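PDB 5NNY: WipB from Legionella pneumophila, which acts, through this phosphatase domain, as a Ser/Thr phosphatase delivered into host cells to target the lysosomal nutrient-sensing machinery. Local coordinates for residues Thr4-Gly9 and Thr87-Arg92; Arg92-Glu97 and Lys205-Ala210; Leu126-Ile131 and Thr284-Glu289; Ala210-Asn215 and Ile302-Gly307. All coordinates share one frame; numbering follows the deposited sequence.

Contact 1 (Thr4-Gly9 and Thr87-Arg92); sequences TDISMG and TKKLIR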
loop_
_atom_site.group_PDB
_atom_site.type_symbol
_atom_site.label_atom_id
_atom_site.label_comp_id
_atom_site.label_asym_id
_atom_site.label_seq_id
_atom_site.Cartn_x
_atom_site.Cartn_y
_atom_site.Cartn_z
ATOM N N THR A 4 14.749 -11.784 11.351
ATOM C CA THR A 4 13.370 -11.457 11.664
ATOM C C THR A 4 12.674 -10.843 10.446
ATOM O O THR A 4 13.320 -10.332 9.522
ATOM C CB THR A 4 13.352 -10.501 12.858
ATOM O OG1 THR A 4 14.216 -11.021 13.880
ATOM C CG2 THR A 4 11.948 -10.320 13.428
ATOM N N ASP A 5 11.340 -10.939 10.434
ATOM C CA ASP A 5 10.548 -10.294 9.395
ATOM C C ASP A 5 10.863 -8.803 9.364
ATOM O O ASP A 5 11.145 -8.184 10.392
ATOM C CB ASP A 5 9.046 -10.497 9.645
ATOM C CG ASP A 5 8.581 -11.944 9.455
ATOM O OD1 ASP A 5 9.209 -12.701 8.685
ATOM O OD2 ASP A 5 7.551 -12.317 10.065
ATOM N N ILE A 6 10.828 -8.225 8.167
ATOM C CA ILE A 6 10.922 -6.783 7.992
ATOM C C ILE A 6 9.508 -6.246 8.066
ATOM O O ILE A 6 8.633 -6.695 7.319
ATOM C CB ILE A 6 11.560 -6.397 6.646
ATOM C CG1 ILE A 6 12.778 -7.247 6.343
ATOM C CG2 ILE A 6 11.955 -4.918 6.635
ATOM C CD1 ILE A 6 13.808 -7.189 7.412
ATOM N N SER A 7 9.272 -5.320 8.980
ATOM C CA SER A 7 8.029 -4.571 9.005
ATOM C C SER A 7 8.382 -3.109 8.816
ATOM O O SER A 7 9.109 -2.538 9.636
ATOM C CB SER A 7 7.275 -4.789 10.314
ATOM O OG SER A 7 6.828 -6.133 10.385
ATOM N N MET A 8 7.873 -2.512 7.735
ATOM C CA MET A 8 8.127 -1.121 7.412
ATOM C C MET A 8 6.988 -0.253 7.910
ATOM O O MET A 8 5.818 -0.609 7.756
ATOM C CB MET A 8 8.264 -0.937 5.900
ATOM C CG MET A 8 9.339 -1.776 5.286
ATOM S SD MET A 8 9.769 -1.084 3.694
ATOM C CE MET A 8 11.029 -2.261 3.181
ATOM N N GLY A 9 7.334 0.899 8.473
ATOM C CA GLY A 9 6.339 1.868 8.850
ATOM C C GLY A 9 5.692 2.510 7.635
ATOM O O GLY A 9 5.854 2.081 6.493
ATOM N N THR A 87 15.440 -13.729 -0.953
ATOM C CA THR A 87 14.081 -14.092 -1.318
ATOM C C THR A 87 13.340 -14.804 -0.196
ATOM O O THR A 87 12.192 -15.214 -0.394
ATOM C CB THR A 87 14.100 -14.982 -2.565
ATOM O OG1 THR A 87 14.786 -16.202 -2.252
ATOM C CG2 THR A 87 14.820 -14.287 -3.707
ATOM N N LYS A 88 13.956 -14.962 0.973
ATOM C CA LYS A 88 13.314 -15.639 2.094
ATOM C C LYS A 88 12.809 -14.680 3.159
ATOM O O LYS A 88 11.779 -14.941 3.787
ATOM C CB LYS A 88 14.292 -16.638 2.722
ATOM C CG LYS A 88 14.989 -17.515 1.695
ATOM C CD LYS A 88 15.865 -18.581 2.329
ATOM C CE LYS A 88 16.338 -19.579 1.277
ATOM N NZ LYS A 88 15.159 -20.200 0.598
ATOM N N LYS A 89 13.517 -13.580 3.378
ATOM C CA LYS A 89 13.081 -12.576 4.337
ATOM C C LYS A 89 11.733 -11.999 3.912
ATOM O O LYS A 89 11.598 -11.473 2.805
ATOM C CB LYS A 89 14.119 -11.457 4.413
ATOM C CG LYS A 89 14.949 -11.400 5.665
ATOM C CD LYS A 89 15.295 -9.956 5.997
ATOM C CE LYS A 89 16.613 -9.855 6.746
ATOM N NZ LYS A 89 16.727 -8.590 7.543
ATOM N N LEU A 90 10.740 -12.079 4.796
ATOM C CA LEU A 90 9.441 -11.473 4.512
ATOM C C LEU A 90 9.456 -9.978 4.814
ATOM O O LEU A 90 9.927 -9.550 5.873
ATOM C CB LEU A 90 8.329 -12.150 5.311
ATOM C CG LEU A 90 6.947 -11.486 5.145
ATOM C CD1 LEU A 90 6.443 -11.627 3.723
ATOM C CD2 LEU A 90 5.940 -12.061 6.105
ATOM N N ILE A 91 8.921 -9.192 3.878
ATOM C CA ILE A 91 8.812 -7.740 3.987
ATOM C C ILE A 91 7.337 -7.404 4.135
ATOM O O ILE A 91 6.542 -7.718 3.244
ATOM C CB ILE A 91 9.381 -7.036 2.744
ATOM C CG1 ILE A 91 10.749 -7.616 2.375
ATOM C CG2 ILE A 91 9.459 -5.549 2.972
ATOM C CD1 ILE A 91 11.038 -7.566 0.879
ATOM N N ARG A 92 6.964 -6.769 5.242
ATOM C CA ARG A 92 5.598 -6.297 5.446
ATOM C C ARG A 92 5.584 -4.780 5.365
ATOM O O ARG A 92 6.280 -4.109 6.133
ATOM C CB ARG A 92 5.030 -6.738 6.798
ATOM C CG ARG A 92 4.724 -8.202 6.932
ATOM C CD ARG A 92 3.952 -8.485 8.238
ATOM N NE ARG A 92 3.582 -9.901 8.337
ATOM C CZ ARG A 92 4.384 -10.838 8.814
ATOM N NH1 ARG A 92 5.587 -10.493 9.235
ATOM N NH2 ARG A 92 3.993 -12.109 8.860
HETATM O O HOH W 1 11.403 -13.336 7.616
#

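Contact 2 (Arg92-Glu97 and Lys205-Ala210); sequences RLIGDE and KVFSHA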
loop_
_atom_site.group_PDB
_atom_site.type_symbol
_atom_site.label_atom_id
_atom_site.label_comp_id
_atom_site.label_asym_id
_atom_site.label_seq_id
_atom_site.Cartn_x
_atom_site.Cartn_y
_atom_site.Cartn_z
ATOM N N ARG A 92 6.964 -6.769 5.242
ATOM C CA ARG A 92 5.598 -6.297 5.446
ATOM C C ARG A 92 5.584 -4.780 5.365
ATOM O O ARG A 92 6.280 -4.109 6.133
ATOM C CB ARG A 92 5.030 -6.738 6.798
ATOM C CG ARG A 92 4.724 -8.202 6.932
ATOM C CD ARG A 92 3.952 -8.485 8.238
ATOM N NE ARG A 92 3.582 -9.901 8.337
ATOM C CZ ARG A 92 4.384 -10.838 8.814
ATOM N NH1 ARG A 92 5.587 -10.493 9.235
ATOM N NH2 ARG A 92 3.993 -12.109 8.860
ATOM N N LEU A 93 4.782 -4.244 4.447
ATOM C CA LEU A 93 4.552 -2.808 4.361
ATOM C C LEU A 93 3.264 -2.456 5.106
ATOM O O LEU A 93 2.169 -2.838 4.683
ATOM C CB LEU A 93 4.475 -2.369 2.897
ATOM C CG LEU A 93 5.779 -2.223 2.090
ATOM C CD1 LEU A 93 6.607 -3.506 2.013
ATOM C CD2 LEU A 93 5.491 -1.689 0.661
ATOM N N ILE A 94 3.393 -1.715 6.208
ATOM C CA ILE A 94 2.218 -1.333 6.987
ATOM C C ILE A 94 1.354 -0.326 6.223
ATOM O O ILE A 94 0.189 -0.101 6.582
ATOM C CB ILE A 94 2.676 -0.826 8.375
ATOM C CG1 ILE A 94 1.729 -1.296 9.470
ATOM C CG2 ILE A 94 2.837 0.682 8.400
ATOM C CD1 ILE A 94 2.055 -2.678 9.997
ATOM N N GLY A 95 1.885 0.271 5.159
ATOM C CA GLY A 95 1.052 0.949 4.196
ATOM C C GLY A 95 1.618 2.300 3.800
ATOM O O GLY A 95 2.796 2.604 4.005
ATOM N N ASP A 96 0.727 3.105 3.223
ATOM C CA ASP A 96 1.049 4.441 2.728
ATOM C C ASP A 96 2.234 4.401 1.765
ATOM O O ASP A 96 3.010 5.350 1.674
ATOM C CB ASP A 96 1.318 5.407 3.877
ATOM C CG ASP A 96 0.075 5.703 4.700
ATOM O OD1 ASP A 96 -1.001 5.175 4.382
ATOM O OD2 ASP A 96 0.187 6.466 5.675
ATOM N N GLU A 97 2.370 3.288 1.037
ATOM C CA GLU A 97 3.441 3.181 0.052
ATOM C C GLU A 97 3.106 3.904 -1.257
ATOM O O GLU A 97 4.022 4.166 -2.065
ATOM C CB GLU A 97 3.771 1.696 -0.178
ATOM C CG GLU A 97 2.766 0.901 -1.012
ATOM C CD GLU A 97 1.383 0.790 -0.399
ATOM O OE1 GLU A 97 0.391 0.802 -1.157
ATOM O OE2 GLU A 97 1.270 0.706 0.852
ATOM N N LYS A 205 0.943 -12.427 16.411
ATOM C CA LYS A 205 1.092 -10.996 16.193
ATOM C C LYS A 205 0.253 -10.653 14.969
ATOM O O LYS A 205 0.474 -11.227 13.901
ATOM C CB LYS A 205 2.546 -10.601 15.946
ATOM C CG LYS A 205 3.523 -10.986 17.036
ATOM C CD LYS A 205 4.917 -10.444 16.719
ATOM C CE LYS A 205 5.998 -11.334 17.325
ATOM N NZ LYS A 205 7.340 -10.676 17.308
ATOM N N VAL A 206 -0.701 -9.738 15.121
ATOM C CA VAL A 206 -1.586 -9.323 14.028
ATOM C C VAL A 206 -1.112 -7.967 13.521
ATOM O O VAL A 206 -0.892 -7.046 14.317
ATOM C CB VAL A 206 -3.060 -9.277 14.475
ATOM C CG1 VAL A 206 -3.931 -8.555 13.439
ATOM C CG2 VAL A 206 -3.576 -10.704 14.683
ATOM N N PHE A 207 -0.942 -7.853 12.202
ATOM C CA PHE A 207 -0.490 -6.629 11.546
ATOM C C PHE A 207 -1.641 -6.000 10.780
ATOM O O PHE A 207 -2.419 -6.691 10.121
ATOM C CB PHE A 207 0.672 -6.885 10.574
ATOM C CG PHE A 207 1.931 -7.409 11.239
ATOM C CD1 PHE A 207 2.119 -8.764 11.424
ATOM C CD2 PHE A 207 2.923 -6.537 11.654
ATOM C CE1 PHE A 207 3.278 -9.249 12.026
ATOM C CE2 PHE A 207 4.084 -7.007 12.255
ATOM C CZ PHE A 207 4.261 -8.363 12.443
ATOM N N SER A 208 -1.737 -4.682 10.875
ATOM C CA SER A 208 -2.751 -3.941 10.147
ATOM C C SER A 208 -2.195 -2.546 9.948
ATOM O O SER A 208 -1.242 -2.150 10.614
ATOM C CB SER A 208 -4.088 -3.905 10.896
ATOM O OG SER A 208 -3.945 -3.273 12.163
ATOM N N HIS A 209 -2.775 -1.818 8.989
ATOM C CA HIS A 209 -2.322 -0.450 8.775
ATOM C C HIS A 209 -2.636 0.444 9.977
ATOM O O HIS A 209 -1.815 1.290 10.365
ATOM C CB HIS A 209 -2.958 0.120 7.500
ATOM C CG HIS A 209 -2.782 1.598 7.373
ATOM N ND1 HIS A 209 -1.555 2.182 7.134
ATOM C CD2 HIS A 209 -3.665 2.613 7.489
ATOM C CE1 HIS A 209 -1.696 3.495 7.081
ATOM N NE2 HIS A 209 -2.966 3.781 7.292
ATOM N N ALA A 210 -3.807 0.267 10.588
ATOM C CA ALA A 210 -4.296 1.127 11.658
ATOM C C ALA A 210 -4.731 0.273 12.840
ATOM O O ALA A 210 -4.805 -0.952 12.749
ATOM C CB ALA A 210 -5.474 1.999 11.182
#

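Contact 3 (Leu126-Ile131 and Thr284-Glu289); sequences LSNHGI and TVWGRE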
loop_
_atom_site.group_PDB
_atom_site.type_symbol
_atom_site.label_atom_id
_atom_site.label_comp_id
_atom_site.label_asym_id
_atom_site.label_seq_id
_atom_site.Cartn_x
_atom_site.Cartn_y
_atom_site.Cartn_z
ATOM N N LEU A 126 -3.593 -3.117 3.526
ATOM C CA LEU A 126 -4.520 -2.147 2.939
ATOM C C LEU A 126 -4.601 -0.878 3.784
ATOM O O LEU A 126 -4.714 -0.936 5.018
ATOM C CB LEU A 126 -5.915 -2.778 2.801
ATOM C CG LEU A 126 -6.959 -1.997 1.997
ATOM C CD1 LEU A 126 -6.492 -1.835 0.554
ATOM C CD2 LEU A 126 -8.338 -2.663 2.047
ATOM N N SER A 127 -4.535 0.279 3.111
ATOM C CA SER A 127 -4.606 1.571 3.769
ATOM C C SER A 127 -5.554 2.468 2.991
ATOM O O SER A 127 -5.932 2.172 1.851
ATOM C CB SER A 127 -3.222 2.248 3.886
ATOM O OG SER A 127 -2.656 2.593 2.618
ATOM N N ASN A 128 -5.928 3.583 3.630
ATOM C CA ASN A 128 -6.767 4.567 2.960
ATOM C C ASN A 128 -6.051 5.163 1.752
ATOM O O ASN A 128 -6.678 5.404 0.712
ATOM C CB ASN A 128 -7.202 5.664 3.942
ATOM C CG ASN A 128 -6.092 6.085 4.911
ATOM O OD1 ASN A 128 -5.646 5.296 5.751
ATOM N ND2 ASN A 128 -5.681 7.349 4.829
ATOM N N HIS A 129 -4.730 5.372 1.855
ATOM C CA HIS A 129 -3.981 5.912 0.719
ATOM C C HIS A 129 -3.936 4.901 -0.425
ATOM O O HIS A 129 -4.241 5.225 -1.579
ATOM C CB HIS A 129 -2.559 6.302 1.150
ATOM C CG HIS A 129 -2.485 7.531 2.000
ATOM N ND1 HIS A 129 -2.408 8.804 1.476
ATOM C CD2 HIS A 129 -2.443 7.680 3.347
ATOM C CE1 HIS A 129 -2.341 9.683 2.460
ATOM N NE2 HIS A 129 -2.359 9.026 3.604
ATOM N N GLY A 130 -3.574 3.682 -0.115
ATOM C CA GLY A 130 -3.508 2.650 -1.109
ATOM C C GLY A 130 -4.831 2.312 -1.775
ATOM O O GLY A 130 -4.919 2.041 -2.925
ATOM N N ILE A 131 -5.902 2.451 -1.020
ATOM C CA ILE A 131 -7.211 2.192 -1.534
ATOM C C ILE A 131 -7.615 3.206 -2.655
ATOM O O ILE A 131 -8.382 2.905 -3.474
ATOM C CB ILE A 131 -8.209 2.096 -0.370
ATOM C CG1 ILE A 131 -9.054 0.873 -0.477
ATOM C CG2 ILE A 131 -9.055 3.312 -0.281
ATOM C CD1 ILE A 131 -9.697 0.524 0.821
ATOM N N THR A 284 -11.682 -0.770 9.511
ATOM C CA THR A 284 -10.356 -1.375 9.660
ATOM C C THR A 284 -9.260 -0.478 9.077
ATOM O O THR A 284 -8.238 -0.230 9.723
ATOM C CB THR A 284 -10.345 -2.762 9.007
ATOM O OG1 THR A 284 -11.255 -3.618 9.699
ATOM C CG2 THR A 284 -8.948 -3.388 9.065
ATOM N N VAL A 285 -9.441 0.022 7.856
ATOM C CA VAL A 285 -8.372 0.822 7.261
ATOM C C VAL A 285 -8.226 2.161 7.979
ATOM O O VAL A 285 -7.135 2.736 8.003
ATOM C CB VAL A 285 -8.570 1.016 5.738
ATOM C CG1 VAL A 285 -8.502 -0.330 5.015
ATOM C CG2 VAL A 285 -9.873 1.759 5.423
ATOM N N TRP A 286 -9.319 2.700 8.548
ATOM C CA TRP A 286 -9.193 3.967 9.273
ATOM C C TRP A 286 -8.920 3.778 10.764
ATOM O O TRP A 286 -8.591 4.755 11.446
ATOM C CB TRP A 286 -10.452 4.843 9.081
ATOM C CG TRP A 286 -10.534 5.518 7.694
ATOM C CD1 TRP A 286 -11.285 5.119 6.629
ATOM C CD2 TRP A 286 -9.813 6.685 7.264
ATOM N NE1 TRP A 286 -11.078 5.970 5.555
ATOM C CE2 TRP A 286 -10.174 6.934 5.924
ATOM C CE3 TRP A 286 -8.899 7.544 7.887
ATOM C CZ2 TRP A 286 -9.664 8.004 5.205
ATOM C CZ3 TRP A 286 -8.376 8.583 7.168
ATOM C CH2 TRP A 286 -8.765 8.817 5.845
ATOM N N GLY A 287 -9.018 2.558 11.279
ATOM C CA GLY A 287 -8.743 2.338 12.697
ATOM C C GLY A 287 -9.799 2.926 13.608
ATOM O O GLY A 287 -9.478 3.390 14.713
ATOM N N ARG A 288 -11.061 2.915 13.173
ATOM C CA ARG A 288 -12.163 3.536 13.904
ATOM C C ARG A 288 -12.978 2.505 14.672
ATOM O O ARG A 288 -12.913 1.304 14.405
ATOM C CB ARG A 288 -13.099 4.292 12.953
ATOM C CG ARG A 288 -12.401 5.304 12.074
ATOM C CD ARG A 288 -11.597 6.284 12.924
ATOM N NE ARG A 288 -11.022 7.332 12.084
ATOM C CZ ARG A 288 -9.985 8.084 12.424
ATOM N NH1 ARG A 288 -9.398 7.910 13.600
ATOM N NH2 ARG A 288 -9.533 9.011 11.588
ATOM N N GLU A 289 -13.805 3.005 15.590
ATOM C CA GLU A 289 -14.576 2.137 16.466
ATOM C C GLU A 289 -15.511 1.230 15.681
ATOM O O GLU A 289 -16.270 1.682 14.824
ATOM C CB GLU A 289 -15.381 2.968 17.474
ATOM C CG GLU A 289 -16.238 2.104 18.413
ATOM C CD GLU A 289 -16.623 2.807 19.726
ATOM O OE1 GLU A 289 -16.965 2.098 20.695
ATOM O OE2 GLU A 289 -16.576 4.053 19.800
HETATM O O HOH W 2 -5.559 5.101 8.878
#

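Contact 4 (Ala210-Asn215 and Ile302-Gly307); sequences AGIGLN and ITFIHG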
loop_
_atom_site.group_PDB
_atom_site.type_symbol
_atom_site.label_atom_id
_atom_site.label_comp_id
_atom_site.label_asym_id
_atom_site.label_seq_id
_atom_site.Cartn_x
_atom_site.Cartn_y
_atom_site.Cartn_z
ATOM N N ALA A 210 -3.807 0.267 10.588
ATOM C CA ALA A 210 -4.296 1.127 11.658
ATOM C C ALA A 210 -4.731 0.273 12.840
ATOM O O ALA A 210 -4.805 -0.952 12.749
ATOM C CB ALA A 210 -5.474 1.999 11.182
ATOM N N GLY A 211 -5.056 0.933 13.950
ATOM C CA GLY A 211 -5.377 0.204 15.175
ATOM C C GLY A 211 -6.730 -0.489 15.095
ATOM O O GLY A 211 -7.766 0.155 14.875
ATOM N N ILE A 212 -6.737 -1.803 15.307
ATOM C CA ILE A 212 -7.946 -2.611 15.313
ATOM C C ILE A 212 -7.912 -3.539 16.520
ATOM O O ILE A 212 -6.935 -3.584 17.274
ATOM C CB ILE A 212 -8.092 -3.445 14.034
ATOM C CG1 ILE A 212 -6.896 -4.405 13.936
ATOM C CG2 ILE A 212 -8.192 -2.521 12.798
ATOM C CD1 ILE A 212 -7.079 -5.534 12.936
ATOM N N GLY A 213 -8.981 -4.314 16.667
ATOM C CA GLY A 213 -9.033 -5.331 17.697
ATOM C C GLY A 213 -9.590 -6.609 17.120
ATOM O O GLY A 213 -9.844 -6.686 15.912
ATOM N N LEU A 214 -9.793 -7.619 17.974
ATOM C CA LEU A 214 -10.484 -8.832 17.541
ATOM C C LEU A 214 -11.887 -8.543 17.017
ATOM O O LEU A 214 -12.408 -9.309 16.196
ATOM C CB LEU A 214 -10.557 -9.837 18.697
ATOM C CG LEU A 214 -9.235 -10.360 19.250
ATOM C CD1 LEU A 214 -9.479 -11.214 20.512
ATOM C CD2 LEU A 214 -8.508 -11.178 18.201
ATOM N N ASN A 215 -12.523 -7.462 17.482
ATOM C CA ASN A 215 -13.867 -7.148 17.014
ATOM C C ASN A 215 -13.861 -6.826 15.522
ATOM O O ASN A 215 -14.798 -7.184 14.805
ATOM C CB ASN A 215 -14.453 -5.982 17.815
ATOM C CG ASN A 215 -13.481 -4.825 17.969
ATOM O OD1 ASN A 215 -12.339 -5.008 18.396
ATOM N ND2 ASN A 215 -13.931 -3.612 17.609
ATOM N N ILE A 302 -1.988 -12.382 22.131
ATOM C CA ILE A 302 -1.988 -11.622 20.882
ATOM C C ILE A 302 -1.310 -10.282 21.131
ATOM O O ILE A 302 -1.492 -9.664 22.188
ATOM C CB ILE A 302 -3.420 -11.445 20.324
ATOM C CG1 ILE A 302 -3.426 -10.652 19.003
ATOM C CG2 ILE A 302 -4.322 -10.778 21.334
ATOM C CD1 ILE A 302 -4.669 -10.880 18.202
ATOM N N THR A 303 -0.494 -9.849 20.169
ATOM C CA THR A 303 -0.019 -8.473 20.124
ATOM C C THR A 303 -0.474 -7.877 18.800
ATOM O O THR A 303 -0.458 -8.558 17.777
ATOM C CB THR A 303 1.511 -8.394 20.253
ATOM O OG1 THR A 303 2.111 -9.176 19.220
ATOM C CG2 THR A 303 1.985 -8.946 21.589
ATOM N N PHE A 304 -0.935 -6.633 18.834
ATOM C CA PHE A 304 -1.312 -5.913 17.625
ATOM C C PHE A 304 -0.194 -4.945 17.256
ATOM O O PHE A 304 0.335 -4.247 18.125
ATOM C CB PHE A 304 -2.630 -5.157 17.818
ATOM C CG PHE A 304 -3.824 -6.047 17.971
ATOM C CD1 PHE A 304 -4.523 -6.491 16.863
ATOM C CD2 PHE A 304 -4.244 -6.451 19.233
ATOM C CE1 PHE A 304 -5.629 -7.308 17.006
ATOM C CE2 PHE A 304 -5.340 -7.269 19.380
ATOM C CZ PHE A 304 -6.048 -7.686 18.280
ATOM N N ILE A 305 0.152 -4.906 15.970
ATOM C CA ILE A 305 1.196 -4.042 15.426
ATOM C C ILE A 305 0.598 -3.264 14.266
ATOM O O ILE A 305 0.110 -3.861 13.304
ATOM C CB ILE A 305 2.411 -4.848 14.932
ATOM C CG1 ILE A 305 3.129 -5.538 16.099
ATOM C CG2 ILE A 305 3.347 -3.956 14.116
ATOM C CD1 ILE A 305 4.277 -6.428 15.654
ATOM N N HIS A 306 0.657 -1.941 14.340
ATOM C CA HIS A 306 0.040 -1.128 13.300
ATOM C C HIS A 306 0.754 0.213 13.249
ATOM O O HIS A 306 1.557 0.545 14.124
ATOM C CB HIS A 306 -1.457 -0.956 13.574
ATOM C CG HIS A 306 -1.749 -0.510 14.972
ATOM N ND1 HIS A 306 -1.632 0.802 15.371
ATOM C CD2 HIS A 306 -2.113 -1.208 16.073
ATOM C CE1 HIS A 306 -1.929 0.898 16.654
ATOM N NE2 HIS A 306 -2.241 -0.304 17.100
ATOM N N GLY A 307 0.443 0.986 12.200
ATOM C CA GLY A 307 0.953 2.334 12.100
ATOM C C GLY A 307 0.097 3.321 12.875
ATOM O O GLY A 307 -0.926 2.986 13.475
HETATM O O HOH W 3 -4.079 3.801 14.511
#

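Contact 1 (Thr4-Gly9 and Thr87-Arg92)
Ile6 and Ser7 pair with Ile91 and Arg92 as neighbouring parallel strands in the mixed sheet of the calcineurin-like phosphoesterase fold, 6-8 being one of its two edge strands. The short axes run 17° apart and approach to 4.6 Å. Three backbone hydrogen bonds fix the register: Ile6 N to Leu90 O (2.8 Å), Arg92 N to Ile6 O (2.7 Å) and Met8 N to Arg92 O (2.8 Å). Ile6 thus bonds Leu90 and Arg92, the residues flanking its partner Ile91, which is the parallel pattern.

Charge adds a side-chain link. Arg92 NH1 donates to Asp5 OD2 at 2.8 Å, nearly straight at 170°. The carboxylate oxygen lies in the guanidinium plane but is met from above its own plane; the two planes are 63° apart. Arg92 NE is held separately by Glu123. A water joins Asp5 OD1 to Leu90 N.

Apolar contacts fill the other face, where Met8 CE reaches Ile91 CG2 at 3.6 Å, the two chains side by side and pointing the same way. Lys89 NZ bonds the carbonyl of Gln25. The lysine chain also lies tight on the isoleucine, Ile6 CD1 meeting Lys89 CD at 3.4 Å.

Contact 2 (Arg92-Glu97 and Lys205-Ala210)
The guanidinium of Arg92 lies flat on the ring of Phe207, the planes 6° apart and the centres separated by 4.4 Å, a cation-pi stack. Its aliphatic part shares the same ring face: Arg92 CD stands 3.8 Å from the ring centroid, close to the normal. Ile94 CD1 comes instead to the ring's edge, and Ile94 CG1 rests 3.3 Å from Ser208 O.

The polar link is between His209 and the main chain. ND1 of His209 donates to Ile94 O at 2.9 Å, with the oxygen in the imidazole plane although the N-H...O angle is a bent 146°. The first torsion of His209 (chi1 167°) sets CG opposite the backbone N, and this carries the ring across to Ile94 and Asp96. There His209 CE1 lies 3.3 Å from Asp96 OD1, the two side chains crossing at about a right angle. Gly95 makes the turn between these two partners.

Further out, Leu90 CD2 covers the guanidinium face opposite Phe207. Asp10 and Ser127 flank His209. Strands 90-93 and 203-208 are not adjacent in the sheet, so the meeting of their side chains is consistent with a strongly twisted sheet. Asp96 OD2 also lies close to the like-charged Asp10 OD1, consistent with a metal-binding site as in calcineurin-like relatives. The ND1 bond to Ile94 O fixes the rotation of the imidazole and turns NE2 to the side of Asn128 OD1; as in those relatives, such a histidine may serve the active site.

Contact 3 (Leu126-Ile131 and Thr284-Glu289)
Ser127 and Val285 are the closest backbone pair, their CA atoms 5.2 Å apart, where the start of helix 128-138 meets the end of helix 280-286. Both ends are capped. Ser127 is the N-cap, its OG accepting from Gly130 N at 3.1 Å and 166°, and Gly287, with positive phi, is the C-prime residue of a Schellman motif.

The side chain of Asn128 lies over one face of Trp286. Its CB sits 3.9 Å from the centroid of the six-membered ring, and ND2 reaches Trp286 CH2 at 3.6 Å; amide and indole planes are 26° apart, a loose stack. With CG of Asn128 set between the backbone N and the carbonyl carbon (chi1 40°), the amide is laid over that indole face. OD1 of Asn128 does not bond Val285 O directly; a single water donates to both, at 3.1 Å to OD1 and 3.0 Å to Val285 O. Asn128 N is buried without a partner in the model. Beside this polar patch, Val285 CG1 packs on Leu126 CG at 3.8 Å, with Ile131 CD1 looser behind.

The Ser127-Asn128-His129 run recalls the Asn-His signature of calcineurin-like phosphatases, consistent with a place near the active site. Helix 262-270 closes over Trp286 and Ile131 through Met265, helix 214-224 touches Thr284, and strand 121-125 leads directly into Leu126.

Contact 4 (Ala210-Asn215 and Ile302-Gly307)
Gly307 O, with Ala210 CA packed 4.3 Å away, is gripped twice: His306 ND1 donates to it at 3.0 Å, nearly straight at 175°, and a water that accepts from Gly211 N adds a weak bond. Gly307 O lies in the imidazole plane, so this bond fixes the rotation of the ring. Held so, the ring of His306 presents its face to the other segment, and Gly211 CA sits 3.6 Å from its centroid, 4° off the normal, a CH-pi contact almost exactly over the centre. His306 CB also touches Ala210 O at 3.4 Å; CG stands between the backbone N and the carbonyl carbon, which brings the ring over Gly211. The His306-Gly307-His308 run resembles the Gly-His signature of calcineurin-like phosphatases.

Two residues earlier, Phe304 is covered on both faces. Ile212 O lies over one, 3.8 Å from Phe304 CD1, and Ile302 CG1 over the opposite one. Gly213, the N-cap of helix 214-224, approaches the ring obliquely, its CA 3.8 Å from Phe304 CZ. Farther along, the side chains of Leu214 and Ile302 slide past each other in opposite directions, Leu214 CD2 and Ile302 CD1 3.9 Å apart. No direct hydrogen bond joins the segments, so the fit rests on ring faces, apolar ends and the water.

The segments run 162° apart. Strand 301-306 is the edge strand at the other end of the sheet from 6-8 and pairs with 203-208, whose chain continues through Ala210 into helix 214-224; Leu236 of helix 233-253 touches both Leu214 and Ile302.

In the fold
From the N terminus, contact 1 closes the first loop, joining strand 6-8 to strand 90-93 around 77 residues, about half of them helical. Contact 2 opens at Arg92, which it shares with contact 1, and closes at 205-210; contact 4 then opens at the shared Ala210 and closes at 302-307, so these three follow in series and all reach the same sheet. Contact 3 crosses contacts 2 and 4: its first segment lies within the loop of contact 2 and its second within that of contact 4. It touches both, His209 CB meeting Leu126 O and Ala210 CB meeting Gly287 N, and so ties helices 128-138 and 280-286 to the sheet's loop ends.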